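Local coordinates for amidohydrolase family protein (Acinetobacter baumannii, PDB 4I6K), which probably hydrolyses the lactone ring of 2-pyrone-4,6-dicarboxylic acid as a member of the amidohydrolase family, at residues 55-60 with 247-252; 97-102 with 150-155; 132-137 with 166-171; 188-193 with 227-232. All blocks are in the same frame, centred on the assembly; numbering follows the deposited sequence.

Interaction 1 (55-60 with 247-252); sequences VQSFIS and SDWPHT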
loop_
_atom_site.group_PDB
_atom_site.type_symbol
_atom_site.label_atom_id
_atom_site.label_comp_id
_atom_site.label_asym_id
_atom_site.label_seq_id
_atom_site.Cartn_x
_atom_site.Cartn_y
_atom_site.Cartn_z
ATOM N N VAL A 55 16.344 6.452 3.590
ATOM C CA VAL A 55 15.632 7.412 2.753
ATOM C C VAL A 55 16.559 7.772 1.626
ATOM O O VAL A 55 16.155 7.901 0.464
ATOM C CB VAL A 55 15.307 8.700 3.490
ATOM C CG1 VAL A 55 14.099 9.368 2.838
ATOM C CG2 VAL A 55 15.029 8.422 4.937
ATOM N N GLN A 56 17.821 7.933 1.994
ATOM C CA GLN A 56 18.870 8.254 1.050
ATOM C C GLN A 56 18.820 7.282 -0.131
ATOM O O GLN A 56 18.658 7.687 -1.279
ATOM C CB GLN A 56 20.222 8.188 1.769
ATOM C CG GLN A 56 21.439 8.271 0.870
ATOM C CD GLN A 56 21.683 9.680 0.378
ATOM O OE1 GLN A 56 22.460 9.900 -0.553
ATOM N NE2 GLN A 56 21.012 10.646 1.003
ATOM N N SER A 57 18.952 5.996 0.158
ATOM C CA SER A 57 18.886 4.993 -0.890
ATOM C C SER A 57 17.576 5.111 -1.678
ATOM O O SER A 57 17.568 5.040 -2.908
ATOM C CB SER A 57 19.042 3.591 -0.293
ATOM O OG SER A 57 19.142 2.624 -1.322
ATOM N N PHE A 58 16.470 5.313 -0.964
ATOM C CA PHE A 58 15.165 5.381 -1.609
ATOM C C PHE A 58 15.010 6.603 -2.519
ATOM O O PHE A 58 14.582 6.472 -3.669
ATOM C CB PHE A 58 14.042 5.327 -0.575
ATOM C CG PHE A 58 12.675 5.469 -1.170
ATOM C CD1 PHE A 58 12.258 4.624 -2.176
ATOM C CD2 PHE A 58 11.809 6.456 -0.727
ATOM C CE1 PHE A 58 10.996 4.761 -2.731
ATOM C CE2 PHE A 58 10.547 6.599 -1.276
ATOM C CZ PHE A 58 10.139 5.753 -2.275
ATOM N N ILE A 59 15.346 7.784 -2.007
ATOM C CA ILE A 59 15.305 8.990 -2.830
ATOM C C ILE A 59 16.262 8.836 -3.998
ATOM O O ILE A 59 16.047 9.399 -5.074
ATOM C CB ILE A 59 15.667 10.276 -2.037
ATOM C CG1 ILE A 59 14.408 10.991 -1.535
ATOM C CG2 ILE A 59 16.380 11.257 -2.937
ATOM C CD1 ILE A 59 13.524 10.161 -0.670
ATOM N N SER A 60 17.324 8.062 -3.796
ATOM C CA SER A 60 18.286 7.843 -4.872
ATOM C C SER A 60 17.681 7.056 -6.034
ATOM O O SER A 60 17.977 7.324 -7.196
ATOM C CB SER A 60 19.521 7.125 -4.350
ATOM O OG SER A 60 20.467 7.004 -5.384
ATOM N N SER A 247 6.808 0.585 -6.055
ATOM C CA SER A 247 7.964 -0.286 -6.188
ATOM C C SER A 247 7.920 -1.417 -5.156
ATOM O O SER A 247 8.429 -2.511 -5.401
ATOM C CB SER A 247 9.263 0.520 -6.001
ATOM O OG SER A 247 9.482 0.853 -4.625
ATOM N N ASP A 248 7.317 -1.142 -4.003
ATOM C CA ASP A 248 7.471 -1.999 -2.834
ATOM C C ASP A 248 8.942 -2.270 -2.530
ATOM O O ASP A 248 9.296 -3.333 -2.020
ATOM C CB ASP A 248 6.726 -3.321 -3.037
ATOM C CG ASP A 248 6.646 -4.145 -1.767
ATOM O OD1 ASP A 248 7.304 -5.204 -1.702
ATOM O OD2 ASP A 248 5.923 -3.734 -0.834
ATOM N N TRP A 249 9.794 -1.299 -2.845
ATOM C CA TRP A 249 11.164 -1.278 -2.336
ATOM C C TRP A 249 11.179 -1.242 -0.787
ATOM O O TRP A 249 10.345 -0.578 -0.164
ATOM C CB TRP A 249 11.908 -0.075 -2.924
ATOM C CG TRP A 249 13.340 -0.013 -2.529
ATOM C CD1 TRP A 249 14.394 -0.613 -3.157
ATOM C CD2 TRP A 249 13.888 0.690 -1.399
ATOM N NE1 TRP A 249 15.563 -0.315 -2.500
ATOM C CE2 TRP A 249 15.280 0.479 -1.414
ATOM C CE3 TRP A 249 13.334 1.474 -0.382
ATOM C CZ2 TRP A 249 16.128 1.021 -0.444
ATOM C CZ3 TRP A 249 14.177 2.015 0.579
ATOM C CH2 TRP A 249 15.556 1.781 0.545
ATOM N N PRO A 250 12.135 -1.944 -0.149
ATOM C CA PRO A 250 13.246 -2.682 -0.728
ATOM C C PRO A 250 12.936 -4.159 -0.915
ATOM O O PRO A 250 13.832 -4.987 -0.759
ATOM C CB PRO A 250 14.315 -2.545 0.345
ATOM C CG PRO A 250 13.509 -2.650 1.633
ATOM C CD PRO A 250 12.148 -2.033 1.324
ATOM N N HIS A 251 11.679 -4.486 -1.209
ATOM C CA HIS A 251 11.302 -5.839 -1.659
ATOM C C HIS A 251 11.685 -6.900 -0.664
ATOM O O HIS A 251 12.406 -7.842 -1.010
ATOM C CB HIS A 251 11.942 -6.153 -3.021
ATOM C CG HIS A 251 11.964 -4.977 -3.947
ATOM N ND1 HIS A 251 13.130 -4.347 -4.330
ATOM C CD2 HIS A 251 10.954 -4.275 -4.517
ATOM C CE1 HIS A 251 12.840 -3.325 -5.116
ATOM N NE2 HIS A 251 11.527 -3.258 -5.242
ATOM N N THR A 252 11.198 -6.745 0.568
ATOM C CA THR A 252 11.579 -7.624 1.687
ATOM C C THR A 252 11.289 -9.099 1.432
ATOM O O THR A 252 10.228 -9.447 0.900
ATOM C CB THR A 252 10.865 -7.228 3.008
ATOM O OG1 THR A 252 9.469 -6.967 2.760
ATOM C CG2 THR A 252 11.538 -6.001 3.644
#
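Phe58 and Trp249 carry this contact, and its tight part lies around the six-membered ring of the tryptophan. Phe58 CB sits 3.5 Å from Trp249 CZ3, with the backbone CA of Phe58 over one face of the indole, displaced toward its rim. The phenyl and indole planes are only 19° apart, yet the rings are slid so far past each other that they barely overlap, their centroids 5.6 Å apart. The other indole face is taken by Pro250 CB, 3.6 Å above the plane; the peptide bond between the two residues is cis. At the far side of the six-membered ring Ser57 OG comes as close, 3.5 Å from Trp249 CZ2, approaching obliquely, but the serine is partly exposed. On the loop, Trp249 N donates 2.8 Å to Ser247 OG in an ST turn, and that hydroxyl is bonded to Asp29 OD1 as well, which ties the base of the tryptophan to strand 28-32. The side chain of Trp249 is about 8 Å from a bound citric acid. The arrangement brings the first barrel helix against the loop after the last strand, the place where a (beta/alpha)8 barrel of the amidohydrolase kind closes on itself beside its pocket.

Interaction 2 (97-102 with 150-155); sequences KGIAVV and NWQVEL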
loop_
_atom_site.group_PDB
_atom_site.type_symbol
_atom_site.label_atom_id
_atom_site.label_comp_id
_atom_site.label_asym_id
_atom_site.label_seq_id
_atom_site.Cartn_x
_atom_site.Cartn_y
_atom_site.Cartn_z
ATOM N N LYS A 97 5.179 11.497 1.490
ATOM C CA LYS A 97 4.137 11.362 2.509
ATOM C C LYS A 97 4.161 9.952 3.094
ATOM O O LYS A 97 4.837 9.077 2.563
ATOM C CB LYS A 97 2.764 11.700 1.926
ATOM C CG LYS A 97 2.579 13.199 1.728
ATOM C CD LYS A 97 1.613 13.551 0.601
ATOM C CE LYS A 97 1.486 15.069 0.510
ATOM N NZ LYS A 97 0.207 15.517 -0.100
ATOM N N GLY A 98 3.417 9.727 4.174
ATOM C CA GLY A 98 3.459 8.450 4.862
ATOM C C GLY A 98 2.120 7.827 5.249
ATOM O O GLY A 98 1.093 8.506 5.338
ATOM N N ILE A 99 2.148 6.514 5.459
ATOM C CA ILE A 99 1.008 5.770 5.985
ATOM C C ILE A 99 1.490 5.151 7.280
ATOM O O ILE A 99 2.437 4.377 7.278
ATOM C CB ILE A 99 0.564 4.634 5.024
ATOM C CG1 ILE A 99 0.113 5.204 3.680
ATOM C CG2 ILE A 99 -0.539 3.758 5.655
ATOM C CD1 ILE A 99 -1.083 6.092 3.774
ATOM N N ALA A 100 0.844 5.499 8.382
ATOM C CA ALA A 100 1.280 5.039 9.693
ATOM C C ALA A 100 0.535 3.785 10.103
ATOM O O ALA A 100 -0.431 3.370 9.444
ATOM C CB ALA A 100 1.077 6.145 10.758
ATOM N N VAL A 101 1.005 3.185 11.192
ATOM C CA VAL A 101 0.296 2.105 11.860
ATOM C C VAL A 101 0.148 2.537 13.309
ATOM O O VAL A 101 1.118 2.973 13.936
ATOM C CB VAL A 101 1.064 0.783 11.747
ATOM C CG1 VAL A 101 0.368 -0.343 12.530
ATOM C CG2 VAL A 101 1.210 0.408 10.265
ATOM N N VAL A 102 -1.078 2.455 13.821
ATOM C CA VAL A 102 -1.403 2.946 15.154
ATOM C C VAL A 102 -2.411 2.033 15.806
ATOM O O VAL A 102 -3.151 1.350 15.122
ATOM C CB VAL A 102 -2.042 4.341 15.085
ATOM C CG1 VAL A 102 -1.082 5.346 14.470
ATOM C CG2 VAL A 102 -3.320 4.271 14.279
ATOM N N ASN A 150 -9.774 12.996 6.646
ATOM C CA ASN A 150 -9.569 12.907 5.205
ATOM C C ASN A 150 -8.450 11.945 4.895
ATOM O O ASN A 150 -7.902 11.942 3.799
ATOM C CB ASN A 150 -9.211 14.265 4.625
ATOM C CG ASN A 150 -10.348 14.882 3.865
ATOM O OD1 ASN A 150 -11.522 14.649 4.176
ATOM N ND2 ASN A 150 -10.012 15.678 2.850
ATOM N N TRP A 151 -8.107 11.135 5.887
ATOM C CA TRP A 151 -7.097 10.118 5.733
ATOM C C TRP A 151 -7.655 8.974 4.929
ATOM O O TRP A 151 -8.861 8.766 4.895
ATOM C CB TRP A 151 -6.717 9.606 7.110
ATOM C CG TRP A 151 -5.602 10.352 7.685
ATOM C CD1 TRP A 151 -5.033 11.486 7.184
ATOM C CD2 TRP A 151 -4.906 10.046 8.896
ATOM N NE1 TRP A 151 -4.013 11.898 8.005
ATOM C CE2 TRP A 151 -3.916 11.033 9.066
ATOM C CE3 TRP A 151 -5.020 9.026 9.849
ATOM C CZ2 TRP A 151 -3.036 11.032 10.155
ATOM C CZ3 TRP A 151 -4.144 9.021 10.930
ATOM C CH2 TRP A 151 -3.171 10.022 11.078
ATOM N N GLN A 152 -6.774 8.214 4.294
ATOM C CA GLN A 152 -7.181 6.978 3.643
ATOM C C GLN A 152 -6.992 5.785 4.610
ATOM O O GLN A 152 -6.261 5.877 5.619
ATOM C CB GLN A 152 -6.335 6.771 2.394
ATOM C CG GLN A 152 -4.866 6.478 2.718
ATOM C CD GLN A 152 -4.063 6.177 1.476
ATOM O OE1 GLN A 152 -3.843 7.055 0.649
ATOM N NE2 GLN A 152 -3.640 4.923 1.323
ATOM N N VAL A 153 -7.661 4.675 4.311
ATOM C CA VAL A 153 -7.384 3.400 4.973
ATOM C C VAL A 153 -6.794 2.389 3.975
ATOM O O VAL A 153 -7.454 1.997 3.010
ATOM C CB VAL A 153 -8.643 2.805 5.645
ATOM C CG1 VAL A 153 -8.363 1.406 6.171
ATOM C CG2 VAL A 153 -9.130 3.709 6.767
ATOM N N GLU A 154 -5.547 1.984 4.225
ATOM C CA GLU A 154 -4.808 1.055 3.365
ATOM C C GLU A 154 -4.878 -0.367 3.918
ATOM O O GLU A 154 -4.692 -0.586 5.120
ATOM C CB GLU A 154 -3.344 1.507 3.244
ATOM C CG GLU A 154 -2.481 0.693 2.272
ATOM C CD GLU A 154 -1.015 1.151 2.250
ATOM O OE1 GLU A 154 -0.619 1.992 3.091
ATOM O OE2 GLU A 154 -0.255 0.671 1.382
ATOM N N LEU A 155 -5.152 -1.335 3.045
ATOM C CA LEU A 155 -5.224 -2.736 3.466
ATOM C C LEU A 155 -4.143 -3.583 2.815
ATOM O O LEU A 155 -3.911 -3.511 1.607
ATOM C CB LEU A 155 -6.590 -3.356 3.134
ATOM C CG LEU A 155 -7.825 -2.520 3.478
ATOM C CD1 LEU A 155 -9.121 -3.260 3.120
ATOM C CD2 LEU A 155 -7.796 -2.119 4.941
#
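Ile99 has the largest share of this contact, and it lies against Glu154 and Gln152 at two different ends. Its CG2 methyl, anti to the backbone N, comes within 3.1 Å of Glu154 OE1, and CG1 is 3.3 Å from the same oxygen, so one carboxylate oxygen is seated snugly on the fork of the isoleucine. Glu154 arrives by an extended chain, CG anti to its N (chi1 -175°). Its second oxygen, OE2, is held by a salt bridge to Lys210, with a long, weak ion pair to Arg123, so the acid end is fixed from the polar side while aliphatic carbon lines the other oxygen. At the far end of the isoleucine, CD1 meets the amide of Gln152, 3.7 Å from NE2; the two side chains cross at about a right angle. Gln152 and Glu154 are two residues apart on their strand and so both reach into the barrel. With the CA atoms of Ile99 and Glu154 7.9 Å apart, strands 96-100 and 152-156 are not direct neighbours: strand 119-125 runs between them, its Arg123 also touching Ile99, while Trp151 packs outward on helices 108-115 and 137-148.

Interaction 3 (132-137 with 166-171); sequences PALNTP and LPQLNE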
loop_
_atom_site.group_PDB
_atom_site.type_symbol
_atom_site.label_atom_id
_atom_site.label_comp_id
_atom_site.label_asym_id
_atom_site.label_seq_id
_atom_site.Cartn_x
_atom_site.Cartn_y
_atom_site.Cartn_z
ATOM N N PRO A 132 -9.560 -8.373 12.549
ATOM C CA PRO A 132 -10.229 -7.711 13.667
ATOM C C PRO A 132 -11.703 -7.481 13.371
ATOM O O PRO A 132 -12.113 -7.482 12.212
ATOM C CB PRO A 132 -9.504 -6.360 13.762
ATOM C CG PRO A 132 -9.060 -6.072 12.370
ATOM C CD PRO A 132 -8.736 -7.440 11.756
ATOM N N ALA A 133 -12.495 -7.281 14.413
ATOM C CA ALA A 133 -13.890 -6.930 14.222
ATOM C C ALA A 133 -13.991 -5.418 14.140
ATOM O O ALA A 133 -13.639 -4.711 15.078
ATOM C CB ALA A 133 -14.739 -7.472 15.347
ATOM N N LEU A 134 -14.466 -4.922 13.006
ATOM C CA LEU A 134 -14.489 -3.485 12.768
ATOM C C LEU A 134 -15.788 -2.806 13.211
ATOM O O LEU A 134 -15.861 -1.570 13.282
ATOM C CB LEU A 134 -14.215 -3.210 11.295
ATOM C CG LEU A 134 -12.794 -3.541 10.859
ATOM C CD1 LEU A 134 -12.571 -3.113 9.418
ATOM C CD2 LEU A 134 -11.797 -2.879 11.782
ATOM N N ASN A 135 -16.803 -3.613 13.508
ATOM C CA ASN A 135 -18.117 -3.096 13.877
ATOM C C ASN A 135 -18.140 -2.580 15.315
ATOM O O ASN A 135 -18.896 -1.669 15.640
ATOM C CB ASN A 135 -19.161 -4.187 13.717
ATOM C CG ASN A 135 -18.817 -5.417 14.523
ATOM O OD1 ASN A 135 -17.693 -5.927 14.449
ATOM N ND2 ASN A 135 -19.768 -5.888 15.321
ATOM N N THR A 136 -17.308 -3.159 16.172
ATOM C CA THR A 136 -17.287 -2.777 17.582
ATOM C C THR A 136 -17.181 -1.263 17.755
ATOM O O THR A 136 -16.593 -0.578 16.918
ATOM C CB THR A 136 -16.132 -3.469 18.324
ATOM O OG1 THR A 136 -14.916 -2.741 18.110
ATOM C CG2 THR A 136 -15.961 -4.880 17.809
ATOM N N PRO A 137 -17.755 -0.731 18.848
ATOM C CA PRO A 137 -17.806 0.721 19.047
ATOM C C PRO A 137 -16.436 1.407 18.987
ATOM O O PRO A 137 -16.307 2.467 18.378
ATOM C CB PRO A 137 -18.425 0.855 20.441
ATOM C CG PRO A 137 -19.277 -0.340 20.570
ATOM C CD PRO A 137 -18.521 -1.451 19.880
ATOM N N LEU A 166 -14.132 -5.057 3.435
ATOM C CA LEU A 166 -14.721 -4.050 2.568
ATOM C C LEU A 166 -16.151 -3.705 2.988
ATOM O O LEU A 166 -16.516 -2.525 3.049
ATOM C CB LEU A 166 -14.669 -4.493 1.098
ATOM C CG LEU A 166 -13.299 -4.465 0.392
ATOM C CD1 LEU A 166 -13.434 -4.214 -1.113
ATOM C CD2 LEU A 166 -12.399 -3.414 1.000
ATOM N N PRO A 167 -16.974 -4.730 3.265
ATOM C CA PRO A 167 -18.358 -4.463 3.654
ATOM C C PRO A 167 -18.461 -3.533 4.857
ATOM O O PRO A 167 -19.321 -2.668 4.880
ATOM C CB PRO A 167 -18.899 -5.854 3.995
ATOM C CG PRO A 167 -18.169 -6.744 3.083
ATOM C CD PRO A 167 -16.751 -6.166 3.021
ATOM N N GLN A 168 -17.591 -3.706 5.844
ATOM C CA GLN A 168 -17.572 -2.817 7.013
ATOM C C GLN A 168 -17.076 -1.409 6.680
ATOM O O GLN A 168 -17.600 -0.394 7.184
ATOM C CB GLN A 168 -16.722 -3.438 8.123
ATOM C CG GLN A 168 -17.536 -4.377 8.988
ATOM C CD GLN A 168 -16.766 -5.599 9.429
ATOM O OE1 GLN A 168 -17.361 -6.588 9.857
ATOM N NE2 GLN A 168 -15.441 -5.545 9.326
ATOM N N LEU A 169 -16.071 -1.355 5.814
ATOM C CA LEU A 169 -15.497 -0.090 5.414
ATOM C C LEU A 169 -16.454 0.665 4.473
ATOM O O LEU A 169 -16.339 1.882 4.302
ATOM C CB LEU A 169 -14.108 -0.319 4.811
ATOM C CG LEU A 169 -13.108 -0.971 5.796
ATOM C CD1 LEU A 169 -11.729 -1.213 5.183
ATOM C CD2 LEU A 169 -12.963 -0.141 7.055
ATOM N N ASN A 170 -17.423 -0.049 3.895
ATOM C CA ASN A 170 -18.424 0.595 3.030
ATOM C C ASN A 170 -19.139 1.762 3.693
ATOM O O ASN A 170 -19.702 2.627 3.010
ATOM C CB ASN A 170 -19.475 -0.415 2.570
ATOM C CG ASN A 170 -19.075 -1.122 1.317
ATOM O OD1 ASN A 170 -17.969 -0.937 0.831
ATOM N ND2 ASN A 170 -19.972 -1.932 0.774
ATOM N N GLU A 171 -19.112 1.776 5.025
ATOM C CA GLU A 171 -19.885 2.717 5.825
ATOM C C GLU A 171 -19.204 4.058 6.113
ATOM O O GLU A 171 -19.719 4.858 6.883
ATOM C CB GLU A 171 -20.258 2.069 7.146
ATOM C CG GLU A 171 -20.909 0.719 6.997
ATOM C CD GLU A 171 -21.537 0.243 8.284
ATOM O OE1 GLU A 171 -22.416 -0.647 8.220
ATOM O OE2 GLU A 171 -21.156 0.767 9.354
#
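Leu134 lies across the amide end of Gln168, and the two side chains account for most of what is buried here. The amide nitrogen does the touching: Gln168 NE2 is 3.3 Å from Leu134 CB and 3.7 Å from Leu134 CG, whereas Gln168 OE1 is turned away, 4.8 Å from Leu134 CB. A bend in the glutamine chain explains this approach, since chi2 of 143° turns the amide so that NE2 rather than OE1 lies against the leucine. Further along, the branch of Leu134 reaches the helix with its CD1 methyl, which meets Leu169 CD2 at 3.8 Å in a plain methyl-to-methyl contact. Leu134 thus takes two consecutive residues of helix 159-169, the polar one along its flank and the apolar one at its end. Trp139 of helix 137-148 also packs on Leu134, and Leu169 leans on Phe174. The helix is kinked at Pro167, the backbone bonds from Asn170 N and Glu171 N are weak, and Leu169 O is taken by Gln206 NE2. Across the contact, Thr136 occupies the N-cap position of helix 137-148. The segment 132-137 therefore joins the start of one outer helix to the flank of the next. Because the pairing is made of carbon against carbon and carbon against an amide nitrogen, it probably depends on shape and on burying the leucine rather than on directional bonds.

Interaction 4 (188-193 with 227-232); sequences KGIEDP and AQQAYN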
loop_
_atom_site.group_PDB
_atom_site.type_symbol
_atom_site.label_atom_id
_atom_site.label_comp_id
_atom_site.label_asym_id
_atom_site.label_seq_id
_atom_site.Cartn_x
_atom_site.Cartn_y
_atom_site.Cartn_z
ATOM N N LYS A 188 -4.928 -20.616 -5.196
ATOM C CA LYS A 188 -6.298 -20.546 -5.701
ATOM C C LYS A 188 -6.448 -19.568 -6.874
ATOM O O LYS A 188 -7.391 -19.673 -7.665
ATOM C CB LYS A 188 -7.255 -20.181 -4.557
ATOM C CG LYS A 188 -7.521 -21.320 -3.542
ATOM C CD LYS A 188 -7.924 -20.757 -2.167
ATOM C CE LYS A 188 -8.812 -21.708 -1.361
ATOM N NZ LYS A 188 -10.275 -21.426 -1.562
ATOM N N GLY A 189 -5.520 -18.619 -6.987
ATOM C CA GLY A 189 -5.482 -17.708 -8.139
ATOM C C GLY A 189 -6.667 -16.760 -8.302
ATOM O O GLY A 189 -7.422 -16.480 -7.355
ATOM N N ILE A 190 -6.812 -16.259 -9.523
ATOM C CA ILE A 190 -7.870 -15.327 -9.897
ATOM C C ILE A 190 -9.263 -15.888 -9.645
ATOM O O ILE A 190 -10.127 -15.194 -9.113
ATOM C CB ILE A 190 -7.754 -14.943 -11.393
ATOM C CG1 ILE A 190 -6.409 -14.261 -11.665
ATOM C CG2 ILE A 190 -8.911 -14.047 -11.829
ATOM C CD1 ILE A 190 -6.287 -12.886 -11.070
ATOM N N GLU A 191 -9.476 -17.142 -10.037
ATOM C CA GLU A 191 -10.780 -17.797 -9.897
ATOM C C GLU A 191 -11.084 -18.148 -8.441
ATOM O O GLU A 191 -12.170 -18.631 -8.110
ATOM C CB GLU A 191 -10.836 -19.065 -10.754
ATOM C CG GLU A 191 -10.537 -18.847 -12.221
ATOM C CD GLU A 191 -11.427 -17.786 -12.859
ATOM O OE1 GLU A 191 -12.375 -17.306 -12.196
ATOM O OE2 GLU A 191 -11.181 -17.433 -14.034
ATOM N N ASP A 192 -10.128 -17.922 -7.553
ATOM C CA ASP A 192 -10.428 -18.101 -6.144
ATOM C C ASP A 192 -11.737 -17.363 -5.787
ATOM O O ASP A 192 -11.814 -16.136 -5.901
ATOM C CB ASP A 192 -9.276 -17.558 -5.318
ATOM C CG ASP A 192 -9.562 -17.602 -3.855
ATOM O OD1 ASP A 192 -8.674 -17.215 -3.077
ATOM O OD2 ASP A 192 -10.674 -18.023 -3.494
ATOM N N PRO A 193 -12.780 -18.108 -5.373
ATOM C CA PRO A 193 -14.053 -17.473 -5.001
ATOM C C PRO A 193 -13.865 -16.239 -4.119
ATOM O O PRO A 193 -14.560 -15.248 -4.295
ATOM C CB PRO A 193 -14.788 -18.567 -4.216
ATOM C CG PRO A 193 -14.230 -19.854 -4.754
ATOM C CD PRO A 193 -12.827 -19.576 -5.256
ATOM N N ALA A 227 -0.574 -10.931 -12.168
ATOM C CA ALA A 227 -0.614 -9.466 -12.155
ATOM C C ALA A 227 -1.308 -8.887 -13.409
ATOM O O ALA A 227 -2.157 -8.001 -13.318
ATOM C CB ALA A 227 0.799 -8.898 -12.002
ATOM N N GLN A 228 -0.947 -9.398 -14.577
ATOM C CA GLN A 228 -1.527 -8.945 -15.847
ATOM C C GLN A 228 -3.054 -9.200 -15.959
ATOM O O GLN A 228 -3.805 -8.354 -16.461
ATOM C CB GLN A 228 -0.787 -9.618 -17.010
ATOM C CG GLN A 228 -0.312 -8.668 -18.077
ATOM C CD GLN A 228 0.769 -9.286 -18.949
ATOM O OE1 GLN A 228 1.609 -8.582 -19.511
ATOM N NE2 GLN A 228 0.755 -10.613 -19.057
ATOM N N GLN A 229 -3.500 -10.369 -15.508
ATOM C CA GLN A 229 -4.917 -10.691 -15.508
ATOM C C GLN A 229 -5.689 -9.768 -14.572
ATOM O O GLN A 229 -6.743 -9.228 -14.928
ATOM C CB GLN A 229 -5.127 -12.122 -15.038
ATOM C CG GLN A 229 -4.656 -13.192 -15.994
ATOM C CD GLN A 229 -5.150 -14.556 -15.572
ATOM O OE1 GLN A 229 -6.357 -14.822 -15.594
ATOM N NE2 GLN A 229 -4.225 -15.425 -15.159
ATOM N N ALA A 230 -5.169 -9.618 -13.356
ATOM C CA ALA A 230 -5.805 -8.780 -12.342
ATOM C C ALA A 230 -5.957 -7.375 -12.895
ATOM O O ALA A 230 -7.020 -6.775 -12.794
ATOM C CB ALA A 230 -4.995 -8.780 -11.061
ATOM N N TYR A 231 -4.890 -6.866 -13.501
ATOM C CA TYR A 231 -4.933 -5.556 -14.138
ATOM C C TYR A 231 -6.057 -5.465 -15.164
ATOM O O TYR A 231 -6.863 -4.526 -15.134
ATOM C CB TYR A 231 -3.589 -5.222 -14.791
ATOM C CG TYR A 231 -3.554 -3.859 -15.471
ATOM C CD1 TYR A 231 -3.556 -2.675 -14.714
ATOM C CD2 TYR A 231 -3.517 -3.751 -16.862
ATOM C CE1 TYR A 231 -3.523 -1.425 -15.322
ATOM C CE2 TYR A 231 -3.483 -2.495 -17.482
ATOM C CZ TYR A 231 -3.491 -1.341 -16.708
ATOM O OH TYR A 231 -3.452 -0.101 -17.311
ATOM N N ASN A 232 -6.118 -6.436 -16.072
ATOM C CA ASN A 232 -7.151 -6.428 -17.109
ATOM C C ASN A 232 -8.529 -6.418 -16.499
ATOM O O ASN A 232 -9.397 -5.654 -16.923
ATOM C CB ASN A 232 -7.028 -7.636 -18.038
ATOM C CG ASN A 232 -5.750 -7.622 -18.852
ATOM O OD1 ASN A 232 -5.419 -8.605 -19.504
ATOM N ND2 ASN A 232 -5.024 -6.510 -18.812
#
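Asp192, the N-cap residue of helix 193-201, accepts from the backbone N of Asp194 through OD2, with Lys188 NZ at a long 3.9 Å from the same oxygen; the turn before it carries Ile190 to Gln229 and Ala230. The turn is of type I and runs from Gly189 to Asp192, closed by Asp192 N donating to Gly189 O at 3.1 Å; Ile190 is its first corner residue and its side chain is directed at the helix. The contact is loose, with aliphatic carbon against an amide on one side and an alanine on the other. Ile190 CG1 lies 4.0 Å from Gln229 OE1, and the same carbon is 4.1 Å from Gln229 CD, so the methylene runs beside the amide group. A chi1 of -61° sets CG1 there, and chi2 of -70° then brings CD1 to 4.1 Å from Ala230 N and 4.3 Å from Ala230 CB. CD1 thus lies close to the main chain, beside the alanine methyl. On the glutamine, NE2 makes a weak hydrogen bond back to Asn225 OD1, one turn earlier in the helix. Tyr195 of helix 193-201 touches both Ile190 and Ala230 and completes the apolar patch, and Gln196 NE2 bonds to Ile190 O. The loop leading into the N-capped helix 193-201 thus rests on helix 222-237, in the outer helical layer of the (beta/alpha)8 barrel.

How the interactions relate
Interaction 2 is the innermost, strand to strand within the barrel, and the one where a buried carboxylate, lying against aliphatic carbon, is paired with Lys210 outside the contact. Interaction 1 joins an outer helix to a pocket-side loop through one indole that helix 55-64 lies against, and encloses the other three along the chain. Interactions 3 and 4 lie in the outer layer, each a leucine or isoleucine of a connecting loop set against a glutamine and an apolar neighbour on a helix. Interactions 2 and 3 share a border, with Leu155 CD1 3.9 Å from Leu169 CD1, since strand 152-156 leads into helix 159-169. Interactions 1 and 3 lie on opposite sides of the chain's centre.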